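Putative sugar binding protein (Geobacillus stearothermophilus, PDB 6GT9) binds galactose and glucose, probably as the sugar-recognising component of a three-component sensing system linked to galactan utilization. Local coordinates at residues Asp134-Tyr137 and Ala138-Ala142; Arg171-Gly174 and Phe175-Ala178. All blocks are in the same frame, centred on the assembly; numbering follows the deposited sequence.

Both contacts are short helical segments of about two turns in the same lobe of a periplasmic-binding-protein fold, with their centres about 7 Å apart. Contact 1 forms the start of helix 135-149. Contact 2 lies within helix 166-179, which packs beside it. Asn135 OD1 of contact 1 accepts from Arg171 NH2 of contact 2 at 2.7 Å. Arg171 in turn holds the galactose. Asn135 is therefore a second-shell residue, its side chain about 6 Å from the sugar at the nearest atoms. Farther from the pocket, Tyr136 OH meets Asp177 OD2, probably as a hydrogen bond, though the modelled 2.4 Å is unusually short and its exact length doubtful. Phe140 O also packs on Ala178 CB at 3.2 Å.

Contact 1 (Asp134-Tyr137 and Ala138-Ala142); sequences DNYY and AGFLA
Leu141 lies over one face of the Tyr137 ring, one helical turn farther on. Its CG sits 3.9 Å from the ring centroid and 22° off the ring normal, a CH-pi contact. Leu141 CD1 lies along one side of the ring, by Tyr137 CE2 at 3.4 Å, and Leu141 CD2 at its outer end, by Tyr137 OH at 3.3 Å. Tyr137 CG is anti to the backbone N (chi1 -177°), which lays the ring beside the following turn, within reach of Leu141. Tyr136 and Phe140 run side by side in the same direction, more loosely, with Tyr136 OH 4.0 Å from Phe140 CD2. The Tyr136 hydroxyl has its polar partner in Asp177.

Beneath these side chains run regular helix bonds, from Ala138 N to Asp134 O at 2.8 Å through to Leu141 N to Tyr137 O at 2.9 Å. Asp134 is the N-cap. Its OD1 accepts from Tyr137 N at 3.1 Å, the donor standing 60° out of the carboxylate plane. Behind the cap, Asn135 is buried and bonded at both ends, to Arg171 through OD1 and to Asp119 O through ND2. Ala138 and Ala142 pack their small side chains on Val265 of the sheet. The carboxylate of Asp134 thus satisfies a first-turn amide, and its negative charge is likely to suit the positive end of the helix dipole.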
ATOM      1  N   ASP A 134       2.201  -8.552  -4.301  1.00 18.98           N
ATOM      2  CA  ASP A 134       2.847  -8.339  -5.590  1.00 18.79           C
ATOM      3  C   ASP A 134       2.250  -7.079  -6.213  1.00 19.49           C
ATOM      4  O   ASP A 134       1.206  -7.136  -6.875  1.00 20.31           O
ATOM      5  CB  ASP A 134       2.655  -9.556  -6.501  1.00 21.08           C
ATOM      6  CG  ASP A 134       3.356  -9.406  -7.841  1.00 25.16           C
ATOM      7  OD1 ASP A 134       3.610  -8.269  -8.275  1.00 24.36           O
ATOM      8  OD2 ASP A 134       3.671 -10.434  -8.468  1.00 27.61           O
ATOM      9  N   ASN A 135       2.917  -5.938  -6.030  1.00 19.08           N
ATOM     10  CA  ASN A 135       2.280  -4.654  -6.333  1.00 20.80           C
ATOM     11  C   ASN A 135       2.096  -4.430  -7.833  1.00 20.12           C
ATOM     12  O   ASN A 135       1.079  -3.862  -8.254  1.00 18.43           O
ATOM     13  CB  ASN A 135       3.084  -3.523  -5.696  1.00 20.78           C
ATOM     14  CG  ASN A 135       2.873  -3.462  -4.214  1.00 19.18           C
ATOM     15  OD1 ASN A 135       1.728  -3.332  -3.756  1.00 17.29           O
ATOM     16  ND2 ASN A 135       3.957  -3.584  -3.438  1.00 19.15           N
ATOM     17  N   TYR A 136       3.073  -4.845  -8.651  1.00 21.17           N
ATOM     18  CA  TYR A 136       2.898  -4.764 -10.098  1.00 25.71           C
ATOM     19  C   TYR A 136       1.651  -5.519 -10.523  1.00 22.66           C
ATOM     20  O   TYR A 136       0.829  -5.018 -11.299  1.00 24.78           O
ATOM     21  CB  TYR A 136       4.113  -5.333 -10.841  1.00 23.84           C
ATOM     22  CG  TYR A 136       3.874  -5.346 -12.353  1.00 24.98           C
ATOM     23  CD1 TYR A 136       4.171  -4.232 -13.127  1.00 29.52           C
ATOM     24  CD2 TYR A 136       3.314  -6.451 -12.992  1.00 26.70           C
ATOM     25  CE1 TYR A 136       3.936  -4.219 -14.504  1.00 28.71           C
ATOM     26  CE2 TYR A 136       3.070  -6.443 -14.373  1.00 28.95           C
ATOM     27  CZ  TYR A 136       3.394  -5.324 -15.118  1.00 27.31           C
ATOM     28  OH  TYR A 136       3.164  -5.284 -16.482  1.00 28.30           O
ATOM     29  N   TYR A 137       1.507  -6.743 -10.027  1.00 22.44           N
ATOM     30  CA  TYR A 137       0.416  -7.599 -10.469  1.00 27.76           C
ATOM     31  C   TYR A 137      -0.918  -7.137  -9.903  1.00 25.33           C
ATOM     32  O   TYR A 137      -1.957  -7.284 -10.560  1.00 21.48           O
ATOM     33  CB  TYR A 137       0.705  -9.040 -10.059  1.00 27.11           C
ATOM     34  CG  TYR A 137      -0.344 -10.001 -10.548  1.00 35.67           C
ATOM     35  CD1 TYR A 137      -0.544 -10.206 -11.909  1.00 30.82           C
ATOM     36  CD2 TYR A 137      -1.174 -10.667  -9.655  1.00 34.93           C
ATOM     37  CE1 TYR A 137      -1.521 -11.075 -12.372  1.00 40.49           C
ATOM     38  CE2 TYR A 137      -2.160 -11.544 -10.112  1.00 45.24           C
ATOM     39  CZ  TYR A 137      -2.326 -11.741 -11.473  1.00 35.98           C
ATOM     40  OH  TYR A 137      -3.289 -12.609 -11.945  1.00 56.04           O
ATOM     41  N   ALA A 138      -0.909  -6.575  -8.692  1.00 17.38           N
ATOM     42  CA  ALA A 138      -2.102  -5.926  -8.152  1.00 15.11           C
ATOM     43  C   ALA A 138      -2.643  -4.877  -9.120  1.00 18.57           C
ATOM     44  O   ALA A 138      -3.847  -4.824  -9.390  1.00 18.03           O
ATOM     45  CB  ALA A 138      -1.778  -5.282  -6.800  1.00 17.85           C
ATOM     46  N   GLY A 139      -1.761  -4.029  -9.652  1.00 18.51           N
ATOM     47  CA  GLY A 139      -2.213  -2.990 -10.567  1.00 20.41           C
ATOM     48  C   GLY A 139      -2.667  -3.564 -11.895  1.00 22.15           C
ATOM     49  O   GLY A 139      -3.643  -3.095 -12.489  1.00 22.87           O
ATOM     50  N   PHE A 140      -1.971  -4.600 -12.368  1.00 20.97           N
ATOM     51  CA  PHE A 140      -2.366  -5.287 -13.593  1.00 23.17           C
ATOM     52  C   PHE A 140      -3.779  -5.848 -13.477  1.00 20.60           C
ATOM     53  O   PHE A 140      -4.585  -5.718 -14.407  1.00 23.07           O
ATOM     54  CB  PHE A 140      -1.355  -6.399 -13.885  1.00 24.27           C
ATOM     55  CG  PHE A 140      -1.449  -6.975 -15.270  1.00 24.14           C
ATOM     56  CD1 PHE A 140      -2.251  -8.072 -15.522  1.00 23.96           C
ATOM     57  CD2 PHE A 140      -0.697  -6.446 -16.310  1.00 29.23           C
ATOM     58  CE1 PHE A 140      -2.322  -8.626 -16.807  1.00 28.38           C
ATOM     59  CE2 PHE A 140      -0.770  -6.989 -17.597  1.00 24.52           C
ATOM     60  CZ  PHE A 140      -1.575  -8.082 -17.837  1.00 23.87           C
ATOM     61  N   LEU A 141      -4.094  -6.475 -12.340  1.00 17.66           N
ATOM     62  CA  LEU A 141      -5.449  -6.958 -12.095  1.00 22.66           C
ATOM     63  C   LEU A 141      -6.454  -5.818 -12.083  1.00 23.74           C
ATOM     64  O   LEU A 141      -7.569  -5.966 -12.594  1.00 22.64           O
ATOM     65  CB  LEU A 141      -5.519  -7.720 -10.771  1.00 18.90           C
ATOM     66  CG  LEU A 141      -4.762  -9.052 -10.713  1.00 24.88           C
ATOM     67  CD1 LEU A 141      -4.853  -9.664  -9.304  1.00 25.99           C
ATOM     68  CD2 LEU A 141      -5.266 -10.033 -11.791  1.00 24.09           C
ATOM     69  N   ALA A 142      -6.099  -4.689 -11.461  1.00 20.72           N
ATOM     70  CA  ALA A 142      -6.987  -3.531 -11.499  1.00 20.83           C
ATOM     71  C   ALA A 142      -7.207  -3.069 -12.933  1.00 20.81           C
ATOM     72  O   ALA A 142      -8.325  -2.687 -13.305  1.00 21.60           O
ATOM     73  CB  ALA A 142      -6.417  -2.392 -10.645  1.00 20.37           C
TER

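Contact 2 (Arg171-Gly174 and Phe175-Ala178); sequences RVRG and FEDA. With GAL (beta-D-galactopyranose), chain E.
Arg173 and Asp177 form a salt bridge across one turn of helix 166-179, the crossover helix of a beta-alpha-beta unit between strands 154-160 and 185-192. The side chains cross obliquely, with guanidinium and carboxylate planes 77° apart. Arg173 NE donates to Asp177 OD1 at 3.3 Å, on the syn side but out of the carboxylate plane. This is a single, rather long bond. The Arg173 chain bends at chi2 (60°), which brings NE back over the next turn. Asp177 OD1 also pairs with Arg180, and OD2 faces Tyr136. With an alanine at Asp177, Arg173 and Arg180 would probably lose their shared anion, and the Tyr136 hydroxyl its partner on this helix.

Glu176 meets Arg173 at about a right angle. Its OE1 is 3.9 Å from the aliphatic CD of Arg173, and the two charged groups do not meet. Glu176 instead lies alongside Val172, pointing the same way, with OE2 3.4 Å from Val172 CG1. Phe175 is buried and stacks with Tyr218. Glu176 N donates to Val172 O at 2.9 Å, one of the helix bonds that join the two turns.

The Arg171 chain, extended from CG to NE, reaches into the sugar pocket. With Asn135 and Thr220 O as further acceptors, its guanidinium meets galactose edge-on: NH1 donates to O1 of the sugar at 2.9 Å, and NH2 to the neighbouring O2 at 3.1 Å.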
ATOM      1  N   ARG A 171       1.922  -0.254  -9.039  1.00 20.58           N
ATOM      2  CA  ARG A 171       0.480  -0.415  -9.253  1.00 19.36           C
ATOM      3  C   ARG A 171      -0.014   0.430 -10.418  1.00 23.02           C
ATOM      4  O   ARG A 171      -0.957   0.040 -11.123  1.00 19.99           O
ATOM      5  CB  ARG A 171      -0.294  -0.050  -7.986  1.00 21.32           C
ATOM      6  CG  ARG A 171      -0.012  -0.963  -6.805  1.00 22.51           C
ATOM      7  CD  ARG A 171      -0.523  -0.362  -5.499  1.00 17.55           C
ATOM      8  NE  ARG A 171      -0.031  -1.142  -4.368  1.00 20.34           N
ATOM      9  CZ  ARG A 171      -0.356  -0.942  -3.096  1.00 21.29           C
ATOM     10  NH1 ARG A 171      -1.185   0.041  -2.755  1.00 14.03           N
ATOM     11  NH2 ARG A 171       0.183  -1.726  -2.161  1.00 22.50           N
ATOM     12  N   VAL A 172       0.580   1.607 -10.612  1.00 23.03           N
ATOM     13  CA  VAL A 172       0.278   2.392 -11.802  1.00 22.49           C
ATOM     14  C   VAL A 172       0.782   1.674 -13.044  1.00 24.34           C
ATOM     15  O   VAL A 172       0.058   1.527 -14.041  1.00 23.74           O
ATOM     16  CB  VAL A 172       0.891   3.798 -11.691  1.00 24.06           C
ATOM     17  CG1 VAL A 172       0.744   4.541 -13.008  1.00 24.45           C
ATOM     18  CG2 VAL A 172       0.260   4.571 -10.534  1.00 23.05           C
ATOM     19  N   ARG A 173       2.037   1.223 -13.005  1.00 21.11           N
ATOM     20  CA  ARG A 173       2.660   0.649 -14.192  1.00 27.03           C
ATOM     21  C   ARG A 173       1.977  -0.649 -14.612  1.00 29.04           C
ATOM     22  O   ARG A 173       1.801  -0.901 -15.811  1.00 27.53           O
ATOM     23  CB  ARG A 173       4.152   0.434 -13.938  1.00 30.53           C
ATOM     24  CG  ARG A 173       4.914  -0.082 -15.149  1.00 37.07           C
ATOM     25  CD  ARG A 173       4.808   0.911 -16.300  1.00 44.82           C
ATOM     26  NE  ARG A 173       5.099   0.280 -17.583  1.00 52.07           N
ATOM     27  CZ  ARG A 173       6.326   0.094 -18.062  1.00 57.21           C
ATOM     28  NH1 ARG A 173       7.383   0.486 -17.358  1.00 57.76           N
ATOM     29  NH2 ARG A 173       6.494  -0.497 -19.239  1.00 57.92           N
ATOM     30  N   GLY A 174       1.570  -1.477 -13.645  1.00 22.26           N
ATOM     31  CA  GLY A 174       0.838  -2.688 -13.988  1.00 24.21           C
ATOM     32  C   GLY A 174      -0.529  -2.394 -14.585  1.00 24.98           C
ATOM     33  O   GLY A 174      -0.978  -3.074 -15.516  1.00 23.52           O
ATOM     34  N   PHE A 175      -1.216  -1.385 -14.047  1.00 22.04           N
ATOM     35  CA  PHE A 175      -2.486  -0.948 -14.626  1.00 24.80           C
ATOM     36  C   PHE A 175      -2.307  -0.543 -16.079  1.00 24.22           C
ATOM     37  O   PHE A 175      -3.058  -0.980 -16.960  1.00 28.52           O
ATOM     38  CB  PHE A 175      -3.035   0.221 -13.799  1.00 21.34           C
ATOM     39  CG  PHE A 175      -4.298   0.839 -14.354  1.00 22.09           C
ATOM     40  CD1 PHE A 175      -4.236   1.886 -15.266  1.00 25.77           C
ATOM     41  CD2 PHE A 175      -5.545   0.403 -13.926  1.00 20.94           C
ATOM     42  CE1 PHE A 175      -5.393   2.478 -15.760  1.00 22.73           C
ATOM     43  CE2 PHE A 175      -6.717   0.981 -14.426  1.00 21.80           C
ATOM     44  CZ  PHE A 175      -6.636   2.024 -15.340  1.00 21.54           C
ATOM     45  N   GLU A 176      -1.307   0.302 -16.342  1.00 26.11           N
ATOM     46  CA  GLU A 176      -1.064   0.805 -17.685  1.00 27.34           C
ATOM     47  C   GLU A 176      -0.746  -0.326 -18.660  1.00 29.81           C
ATOM     48  O   GLU A 176      -1.242  -0.337 -19.797  1.00 27.72           O
ATOM     49  CB  GLU A 176       0.067   1.832 -17.635  1.00 26.38           C
ATOM     50  CG  GLU A 176      -0.336   3.135 -16.940  1.00 27.17           C
ATOM     51  CD  GLU A 176       0.846   4.044 -16.642  1.00 32.42           C
ATOM     52  OE1 GLU A 176       1.999   3.567 -16.683  1.00 35.37           O
ATOM     53  OE2 GLU A 176       0.617   5.244 -16.359  1.00 36.82           O
ATOM     54  N   ASP A 177       0.067  -1.295 -18.234  1.00 24.68           N
ATOM     55  CA  ASP A 177       0.355  -2.434 -19.103  1.00 29.68           C
ATOM     56  C   ASP A 177      -0.909  -3.227 -19.405  1.00 26.43           C
ATOM     57  O   ASP A 177      -1.088  -3.731 -20.524  1.00 26.62           O
ATOM     58  CB  ASP A 177       1.408  -3.340 -18.462  1.00 26.94           C
ATOM     59  CG  ASP A 177       2.786  -2.695 -18.405  1.00 30.96           C
ATOM     60  OD1 ASP A 177       3.027  -1.715 -19.141  1.00 32.53           O
ATOM     61  OD2 ASP A 177       3.639  -3.187 -17.635  1.00 30.89           O
ATOM     62  N   ALA A 178      -1.800  -3.356 -18.418  1.00 26.45           N
ATOM     63  CA  ALA A 178      -2.981  -4.197 -18.598  1.00 27.80           C
ATOM     64  C   ALA A 178      -3.987  -3.574 -19.567  1.00 29.44           C
ATOM     65  O   ALA A 178      -4.642  -4.296 -20.323  1.00 32.89           O
ATOM     66  CB  ALA A 178      -3.646  -4.476 -17.251  1.00 25.45           C
TER
HETATM   67  C1  GAL E 401      -2.177   1.078   0.807  1.00 16.19           C
HETATM   68  C2  GAL E 401      -0.681   0.835   0.800  1.00 17.95           C
HETATM   69  C3  GAL E 401      -0.017   1.363   2.085  1.00 17.31           C
HETATM   70  C4  GAL E 401      -0.341   2.835   2.273  1.00 16.41           C
HETATM   71  C5  GAL E 401      -1.841   3.065   2.189  1.00 20.18           C
HETATM   72  C6  GAL E 401      -2.209   4.551   2.188  1.00 19.10           C
HETATM   73  O1  GAL E 401      -2.742   0.605  -0.399  1.00 20.53           O
HETATM   74  O2  GAL E 401      -0.390  -0.566   0.699  1.00 16.36           O
HETATM   75  O3  GAL E 401       1.371   1.286   1.965  1.00 18.48           O
HETATM   76  O4  GAL E 401       0.317   3.621   1.274  1.00 18.15           O
HETATM   77  O5  GAL E 401      -2.445   2.487   0.963  1.00 19.67           O
HETATM   78  O6  GAL E 401      -3.577   4.730   2.485  1.00 20.40           O